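Local coordinates for uncharacterized protein Tm1382 (Thermotoga maritima, PDB 3E57), which is of unknown function but, as a member of the Nudix family, probably hydrolyses a nucleoside diphosphate-linked substrate, at residues E117-G122 / A158-R163; V73-G78 / E129-S134; G142-S147 / S196-A201. All coordinates share one frame; numbering follows the deposited sequence.

In the fold
All three contacts lie in the Nudix domain and meet at one mixed sheet. The centre of contact 1 is about 12 Å from that of contact 2 and 16 Å from that of contact 3; contacts 2 and 3 are about 18 Å apart. Contacts 1 and 2 share helix 115-130, and contacts 2 and 3 share strand 131-145. Along the chain, contact 1 interleaves with each of the others, whereas contact 2 closes before contact 3 opens. In strand 155-163, Phe-160 meets helix 115-130 while its neighbours Leu-159 and Leu-161 touch helix 194-206. The sheet is therefore covered on both faces, as in the alpha/beta/alpha sandwich of Nudix hydrolases.

Contact 1 (E117-G122 / A158-R163); sequences EAFLKG and ALFLGR
With CG of Phe-119 trans to the backbone N (chi1 179°) and CG of Phe-160 trans instead to its own carbonyl carbon (chi1 -62°), the two side chains approach from opposite directions and meet at their rims. This places helix 115-130, whose sequence matches the helical part of the Nudix box, against strand 155-163 of the central sheet in the alpha/beta/alpha Nudix fold. The two backbones stay well separated, the nearest CA atoms, those of Phe-119 and Ala-158, being 10.0 Å apart, and no hydrogen bond joins the segments; the 104 Å² buried between them comes almost wholly from Phe-119, Phe-160 and Ala-158. Each ring lies at the edge of the other, near its plane, so the pair is not a stack. Both rings have edge-to-face partners elsewhere: Phe-119 with Phe-44 of helix 41-51, Phe-160 with Phe-140. Replacing Phe-119 with an alanine would probably open a gap beneath the helix, leaving the rim of Phe-160 and the methyl of Ala-158 without their partner. Phe-119 CE2 lies 3.7 Å from Phe-160 CZ, while CZ of Phe-119 reaches CB of Ala-158 at the same 3.7 Å.

Contact 2 (V73-G78 / E129-S134); sequences VVIMDG and EEVDVS
Apolar contact accounts for everything that passes between Ile-75 and the pair Val-131 and Val-133. One methyl does the touching: CD1 of Ile-75 lies 3.8 Å from CG2 of Val-131 and 3.9 Å from CG1 of Val-133. Ile-75 reaches this far because its chain is extended at the second torsion (chi2 169°), carrying CD1 out to meet the valine methyls, while the CA atoms of Ile-75 and Val-133 stay 8.7 Å apart. It runs antiparallel to the side chain of Val-131 and passes that of Val-133 at a slant. The valines, two residues apart in the strand, face the same way, and both also pack on Phe-166; Ile-103 touches Ile-75 and Val-131. Of hydrogen bonds, none crosses between the segments. The backbone of Ile-75 pairs with Leu-82, and the end of its strand is tied by Asp-77 OD2 to the amide of Phe-166, in strand 165-169. No charged group takes part. Residues 129-134 are where helix 115-130 passes into strand 131-145, and their sequence follows the end of the Nudix box except that Asp-132 stands where the consensus has glycine; packed on strand 66-77 through Ile-75 is this fold's helix-to-strand junction.

Contact 3 (G142-S147 / S196-A201); sequences GLINSS and SKISAA
Strand residues 142-145 run beside the helical segment 196-201, approaching closest where the CA atoms of Ile-144 and Ile-198 are 8.0 Å apart. No backbone bond spans this interval. From Leu-143 to Ser-146 the backbone is extended. Across the gap the two isoleucine side chains lie antiparallel, side by side, CG2 of Ile-144 meeting CD1 of Ile-198 at 4.0 Å. That same CD1 also lies 4.1 Å from CB of Ser-146, so this one methyl touches both Ile-144, in the strand, and Ser-146, just past its end. This is helix-on-sheet packing on one outer layer of the Nudix alpha/beta/alpha sandwich, helix 194-206 lying on the face away from helix 115-130. Ile-144 sends its other branch to Ser-199, CD1 standing 3.5 Å from OG, a van der Waals contact. The hydroxyl is buried but satisfied: chi1 of -67° turns it back along the helix to hydrogen-bond the carbonyl oxygen of Trp-195. Ser-146 OG has a weak hydrogen bond to NE1 of the same tryptophan. At the border of the contact, Ala-201 packs on Thr-148 of the second subunit, and Ser-147 on that subunit's Asn-205.

Contact 1 (E117-G122 / A158-R163)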
loop_
_atom_site.group_PDB
_atom_site.type_symbol
_atom_site.label_atom_id
_atom_site.label_comp_id
_atom_site.label_asym_id
_atom_site.label_seq_id
_atom_site.Cartn_x
_atom_site.Cartn_y
_atom_site.Cartn_z
ATOM N N GLU B 117 12.123 -1.624 -24.632
ATOM C CA GLU B 117 12.987 -2.725 -25.025
ATOM C C GLU B 117 14.019 -3.037 -23.941
ATOM O O GLU B 117 14.278 -4.206 -23.654
ATOM C CB GLU B 117 13.697 -2.386 -26.342
ATOM C CG GLU B 117 14.555 -3.506 -26.914
ATOM C CD GLU B 117 15.459 -3.028 -28.033
ATOM O OE1 GLU B 117 15.201 -1.929 -28.576
ATOM O OE2 GLU B 117 16.436 -3.740 -28.363
ATOM N N ALA B 118 14.610 -1.993 -23.356
ATOM C CA ALA B 118 15.608 -2.159 -22.294
ATOM C C ALA B 118 14.960 -2.787 -21.067
ATOM O O ALA B 118 15.551 -3.657 -20.431
ATOM C CB ALA B 118 16.248 -0.820 -21.918
ATOM N N PHE B 119 13.743 -2.341 -20.756
ATOM C CA PHE B 119 12.984 -2.873 -19.620
ATOM C C PHE B 119 12.766 -4.370 -19.779
ATOM O O PHE B 119 13.106 -5.151 -18.890
ATOM C CB PHE B 119 11.633 -2.169 -19.474
ATOM C CG PHE B 119 10.802 -2.692 -18.322
ATOM C CD1 PHE B 119 10.895 -2.118 -17.063
ATOM C CD2 PHE B 119 9.946 -3.772 -18.503
ATOM C CE1 PHE B 119 10.143 -2.607 -16.001
ATOM C CE2 PHE B 119 9.195 -4.275 -17.448
ATOM C CZ PHE B 119 9.289 -3.680 -16.191
ATOM N N LEU B 120 12.225 -4.766 -20.928
ATOM C CA LEU B 120 11.872 -6.159 -21.155
ATOM C C LEU B 120 13.089 -7.090 -21.114
ATOM O O LEU B 120 13.035 -8.148 -20.487
ATOM C CB LEU B 120 11.081 -6.308 -22.460
ATOM C CG LEU B 120 9.689 -5.653 -22.414
ATOM C CD1 LEU B 120 8.997 -5.716 -23.766
ATOM C CD2 LEU B 120 8.818 -6.288 -21.344
ATOM N N LYS B 121 14.191 -6.693 -21.742
ATOM C CA LYS B 121 15.419 -7.504 -21.689
ATOM C C LYS B 121 16.077 -7.442 -20.310
ATOM O O LYS B 121 16.523 -8.468 -19.788
ATOM C CB LYS B 121 16.404 -7.115 -22.797
ATOM C CG LYS B 121 16.093 -7.815 -24.114
ATOM C CD LYS B 121 17.194 -7.636 -25.141
ATOM C CE LYS B 121 16.715 -7.993 -26.554
ATOM N NZ LYS B 121 15.473 -7.258 -26.955
ATOM N N GLY B 122 16.112 -6.251 -19.716
ATOM C CA GLY B 122 16.642 -6.072 -18.362
ATOM C C GLY B 122 15.887 -6.875 -17.312
ATOM O O GLY B 122 16.491 -7.425 -16.393
ATOM N N ALA B 158 8.154 -2.611 -10.496
ATOM C CA ALA B 158 7.227 -3.191 -11.448
ATOM C C ALA B 158 7.136 -4.648 -11.055
ATOM O O ALA B 158 8.067 -5.430 -11.307
ATOM C CB ALA B 158 7.750 -3.052 -12.883
ATOM N N LEU B 159 6.020 -5.011 -10.427
ATOM C CA LEU B 159 5.839 -6.332 -9.845
ATOM C C LEU B 159 5.282 -7.348 -10.836
ATOM O O LEU B 159 4.219 -7.133 -11.434
ATOM C CB LEU B 159 4.891 -6.238 -8.664
ATOM C CG LEU B 159 4.538 -7.535 -7.929
ATOM C CD1 LEU B 159 5.795 -8.227 -7.367
ATOM C CD2 LEU B 159 3.530 -7.200 -6.813
ATOM N N PHE B 160 6.005 -8.457 -10.976
ATOM C CA PHE B 160 5.592 -9.587 -11.789
ATOM C C PHE B 160 5.540 -10.845 -10.974
ATOM O O PHE B 160 6.297 -11.004 -10.015
ATOM C CB PHE B 160 6.603 -9.854 -12.908
ATOM C CG PHE B 160 6.752 -8.738 -13.871
ATOM C CD1 PHE B 160 6.079 -8.758 -15.086
ATOM C CD2 PHE B 160 7.569 -7.664 -13.575
ATOM C CE1 PHE B 160 6.209 -7.717 -15.969
ATOM C CE2 PHE B 160 7.701 -6.622 -14.457
ATOM C CZ PHE B 160 7.026 -6.653 -15.658
ATOM N N LEU B 161 4.667 -11.753 -11.398
ATOM C CA LEU B 161 4.645 -13.127 -10.939
ATOM C C LEU B 161 5.179 -13.991 -12.085
ATOM O O LEU B 161 4.599 -14.013 -13.180
ATOM C CB LEU B 161 3.219 -13.535 -10.612
ATOM C CG LEU B 161 2.976 -14.981 -10.218
ATOM C CD1 LEU B 161 3.840 -15.382 -9.030
ATOM C CD2 LEU B 161 1.498 -15.175 -9.920
ATOM N N GLY B 162 6.289 -14.674 -11.849
ATOM C CA GLY B 162 6.856 -15.570 -12.862
ATOM C C GLY B 162 6.608 -16.995 -12.430
ATOM O O GLY B 162 7.092 -17.408 -11.380
ATOM N N ARG B 163 5.847 -17.751 -13.213
ATOM C CA ARG B 163 5.606 -19.151 -12.886
ATOM C C ARG B 163 6.503 -20.030 -13.759
ATOM O O ARG B 163 6.618 -19.796 -14.963
ATOM C CB ARG B 163 4.142 -19.532 -13.092
ATOM C CG ARG B 163 3.135 -18.878 -12.140
ATOM C CD ARG B 163 1.773 -19.555 -12.338
ATOM N NE ARG B 163 0.681 -19.025 -11.513
ATOM C CZ ARG B 163 -0.105 -18.003 -11.849
ATOM N NH1 ARG B 163 0.073 -17.335 -12.988
ATOM N NH2 ARG B 163 -1.076 -17.629 -11.024
#

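Contact 2 (V73-G78 / E129-S134)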
loop_
_atom_site.group_PDB
_atom_site.type_symbol
_atom_site.label_atom_id
_atom_site.label_comp_id
_atom_site.label_asym_id
_atom_site.label_seq_id
_atom_site.Cartn_x
_atom_site.Cartn_y
_atom_site.Cartn_z
ATOM N N VAL B 73 10.485 -9.517 -9.534
ATOM C CA VAL B 73 9.830 -10.743 -9.937
ATOM C C VAL B 73 9.737 -11.718 -8.778
ATOM O O VAL B 73 10.746 -12.073 -8.167
ATOM C CB VAL B 73 10.584 -11.415 -11.104
ATOM C CG1 VAL B 73 9.811 -12.641 -11.590
ATOM C CG2 VAL B 73 10.803 -10.414 -12.245
ATOM N N VAL B 74 8.513 -12.139 -8.489
ATOM C CA VAL B 74 8.248 -13.195 -7.545
ATOM C C VAL B 74 8.119 -14.478 -8.360
ATOM O O VAL B 74 7.399 -14.510 -9.367
ATOM C CB VAL B 74 6.937 -12.929 -6.793
ATOM C CG1 VAL B 74 6.581 -14.127 -5.905
ATOM C CG2 VAL B 74 7.051 -11.640 -5.970
ATOM N N ILE B 75 8.827 -15.516 -7.937
ATOM C CA ILE B 75 8.890 -16.765 -8.685
ATOM C C ILE B 75 8.056 -17.815 -7.980
ATOM O O ILE B 75 8.198 -17.999 -6.776
ATOM C CB ILE B 75 10.360 -17.241 -8.820
ATOM C CG1 ILE B 75 11.111 -16.312 -9.769
ATOM C CG2 ILE B 75 10.433 -18.688 -9.326
ATOM C CD1 ILE B 75 12.587 -16.517 -9.759
ATOM N N MET B 76 7.169 -18.479 -8.730
ATOM C CA MET B 76 6.442 -19.640 -8.229
ATOM C C MET B 76 6.742 -20.888 -9.052
ATOM O O MET B 76 6.676 -20.844 -10.281
ATOM C CB MET B 76 4.939 -19.394 -8.254
ATOM C CG MET B 76 4.440 -18.565 -7.082
ATOM S SD MET B 76 2.648 -18.584 -6.981
ATOM C CE MET B 76 2.339 -20.113 -6.088
ATOM N N ASP B 77 7.071 -21.977 -8.358
ATOM C CA ASP B 77 7.291 -23.301 -8.954
ATOM C C ASP B 77 6.140 -24.161 -8.459
ATOM O O ASP B 77 6.082 -24.515 -7.282
ATOM C CB ASP B 77 8.644 -23.873 -8.501
ATOM C CG ASP B 77 9.036 -25.168 -9.233
ATOM O OD1 ASP B 77 8.152 -25.906 -9.708
ATOM O OD2 ASP B 77 10.247 -25.461 -9.307
ATOM N N GLY B 78 5.199 -24.451 -9.353
ATOM C CA GLY B 78 3.981 -25.148 -8.979
ATOM C C GLY B 78 3.188 -24.282 -8.023
ATOM O O GLY B 78 2.901 -23.115 -8.316
ATOM N N GLU B 129 20.554 -13.345 -13.755
ATOM C CA GLU B 129 21.769 -13.119 -12.956
ATOM C C GLU B 129 21.677 -13.735 -11.563
ATOM O O GLU B 129 22.698 -14.105 -10.981
ATOM C CB GLU B 129 22.066 -11.622 -12.796
ATOM C CG GLU B 129 22.668 -10.953 -14.025
ATOM C CD GLU B 129 22.818 -9.443 -13.867
ATOM O OE1 GLU B 129 22.401 -8.882 -12.829
ATOM O OE2 GLU B 129 23.346 -8.805 -14.792
ATOM N N GLU B 130 20.464 -13.830 -11.018
ATOM C CA GLU B 130 20.288 -14.269 -9.631
ATOM C C GLU B 130 19.918 -15.738 -9.523
ATOM O O GLU B 130 20.342 -16.416 -8.592
ATOM C CB GLU B 130 19.205 -13.443 -8.936
ATOM C CG GLU B 130 19.374 -11.937 -9.063
ATOM C CD GLU B 130 19.917 -11.280 -7.804
ATOM O OE1 GLU B 130 19.135 -10.581 -7.120
ATOM O OE2 GLU B 130 21.119 -11.459 -7.497
ATOM N N VAL B 131 19.110 -16.234 -10.451
ATOM C CA VAL B 131 18.579 -17.581 -10.319
ATOM C C VAL B 131 18.539 -18.320 -11.642
ATOM O O VAL B 131 18.399 -17.703 -12.697
ATOM C CB VAL B 131 17.152 -17.550 -9.741
ATOM C CG1 VAL B 131 17.160 -16.960 -8.324
ATOM C CG2 VAL B 131 16.228 -16.760 -10.653
ATOM N N ASP B 132 18.650 -19.645 -11.561
ATOM C CA ASP B 132 18.433 -20.520 -12.704
ATOM C C ASP B 132 16.998 -21.040 -12.652
ATOM O O ASP B 132 16.649 -21.878 -11.820
ATOM C CB ASP B 132 19.440 -21.679 -12.707
ATOM C CG ASP B 132 19.392 -22.502 -13.984
ATOM O OD1 ASP B 132 18.766 -22.066 -14.982
ATOM O OD2 ASP B 132 19.994 -23.598 -13.988
ATOM N N VAL B 133 16.170 -20.505 -13.542
ATOM C CA VAL B 133 14.760 -20.850 -13.617
ATOM C C VAL B 133 14.332 -20.942 -15.073
ATOM O O VAL B 133 14.958 -20.350 -15.949
ATOM C CB VAL B 133 13.883 -19.778 -12.920
ATOM C CG1 VAL B 133 14.347 -19.569 -11.499
ATOM C CG2 VAL B 133 13.947 -18.465 -13.685
ATOM N N SER B 134 13.265 -21.687 -15.325
ATOM C CA SER B 134 12.628 -21.688 -16.629
ATOM C C SER B 134 11.168 -21.244 -16.488
ATOM O O SER B 134 10.327 -22.007 -16.036
ATOM C CB SER B 134 12.722 -23.078 -17.250
ATOM O OG SER B 134 12.047 -23.104 -18.481
#

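Contact 3 (G142-S147 / S196-A201)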
loop_
_atom_site.group_PDB
_atom_site.type_symbol
_atom_site.label_atom_id
_atom_site.label_comp_id
_atom_site.label_asym_id
_atom_site.label_seq_id
_atom_site.Cartn_x
_atom_site.Cartn_y
_atom_site.Cartn_z
ATOM N N GLY B 142 1.499 -5.130 -11.282
ATOM C CA GLY B 142 1.321 -3.695 -11.086
ATOM C C GLY B 142 2.565 -3.032 -10.546
ATOM O O GLY B 142 3.673 -3.557 -10.701
ATOM N N LEU B 143 2.363 -1.899 -9.881
ATOM C CA LEU B 143 3.443 -1.050 -9.397
ATOM C C LEU B 143 3.535 -0.975 -7.884
ATOM O O LEU B 143 2.514 -0.920 -7.182
ATOM C CB LEU B 143 3.243 0.369 -9.920
ATOM C CG LEU B 143 3.270 0.524 -11.446
ATOM C CD1 LEU B 143 3.260 2.006 -11.806
ATOM C CD2 LEU B 143 4.473 -0.151 -12.028
ATOM N N ILE B 144 4.766 -0.935 -7.393
ATOM C CA ILE B 144 5.035 -0.743 -5.969
ATOM C C ILE B 144 5.697 0.601 -5.752
ATOM O O ILE B 144 6.773 0.873 -6.305
ATOM C CB ILE B 144 5.986 -1.800 -5.396
ATOM C CG1 ILE B 144 5.465 -3.215 -5.651
ATOM C CG2 ILE B 144 6.210 -1.516 -3.907
ATOM C CD1 ILE B 144 6.452 -4.322 -5.221
ATOM N N ASN B 145 5.072 1.427 -4.924
ATOM C CA ASN B 145 5.587 2.744 -4.610
ATOM C C ASN B 145 5.440 2.942 -3.126
ATOM O O ASN B 145 4.332 3.126 -2.627
ATOM C CB ASN B 145 4.808 3.822 -5.377
ATOM C CG ASN B 145 5.372 5.214 -5.179
ATOM O OD1 ASN B 145 6.578 5.422 -5.278
ATOM N ND2 ASN B 145 4.501 6.180 -4.909
ATOM N N SER B 146 6.545 2.842 -2.399
ATOM C CA SER B 146 6.505 3.008 -0.950
ATOM C C SER B 146 7.548 4.013 -0.539
ATOM O O SER B 146 8.586 4.135 -1.182
ATOM C CB SER B 146 6.772 1.694 -0.239
ATOM O OG SER B 146 8.029 1.206 -0.626
ATOM N N SER B 147 7.267 4.726 0.543
ATOM C CA SER B 147 8.078 5.856 0.921
ATOM C C SER B 147 8.706 5.655 2.292
ATOM O O SER B 147 9.184 6.617 2.886
ATOM C CB SER B 147 7.223 7.122 0.925
ATOM O OG SER B 147 6.208 7.036 1.907
ATOM N N SER B 196 9.115 -6.830 -0.089
ATOM C CA SER B 196 8.809 -8.245 0.163
ATOM C C SER B 196 7.467 -8.403 0.877
ATOM O O SER B 196 6.631 -9.224 0.498
ATOM C CB SER B 196 9.942 -8.909 0.957
ATOM O OG SER B 196 11.101 -9.046 0.134
ATOM N N LYS B 197 7.253 -7.608 1.922
ATOM C CA LYS B 197 6.020 -7.658 2.681
ATOM C C LYS B 197 4.824 -7.246 1.806
ATOM O O LYS B 197 3.739 -7.853 1.858
ATOM C CB LYS B 197 6.127 -6.725 3.882
ATOM C CG LYS B 197 5.102 -6.948 4.947
ATOM C CD LYS B 197 5.383 -6.040 6.127
ATOM C CE LYS B 197 4.475 -6.406 7.285
ATOM N NZ LYS B 197 4.932 -7.659 7.999
ATOM N N ILE B 198 5.020 -6.209 1.010
ATOM C CA ILE B 198 3.930 -5.705 0.168
ATOM C C ILE B 198 3.567 -6.758 -0.857
ATOM O O ILE B 198 2.388 -7.050 -1.066
ATOM C CB ILE B 198 4.323 -4.406 -0.554
ATOM C CG1 ILE B 198 4.470 -3.245 0.445
ATOM C CG2 ILE B 198 3.254 -4.047 -1.599
ATOM C CD1 ILE B 198 5.221 -2.051 -0.108
ATOM N N SER B 199 4.589 -7.326 -1.483
ATOM C CA SER B 199 4.418 -8.319 -2.531
ATOM C C SER B 199 3.726 -9.572 -1.999
ATOM O O SER B 199 2.868 -10.116 -2.671
ATOM C CB SER B 199 5.759 -8.666 -3.165
ATOM O OG SER B 199 6.302 -7.551 -3.875
ATOM N N ALA B 200 4.099 -10.027 -0.800
ATOM C CA ALA B 200 3.410 -11.146 -0.150
ATOM C C ALA B 200 1.905 -10.867 0.004
ATOM O O ALA B 200 1.075 -11.713 -0.294
ATOM C CB ALA B 200 4.031 -11.461 1.200
ATOM N N ALA B 201 1.550 -9.678 0.455
ATOM C CA ALA B 201 0.157 -9.321 0.600
ATOM C C ALA B 201 -0.574 -9.377 -0.754
ATOM O O ALA B 201 -1.685 -9.902 -0.840
ATOM C CB ALA B 201 0.018 -7.936 1.266
#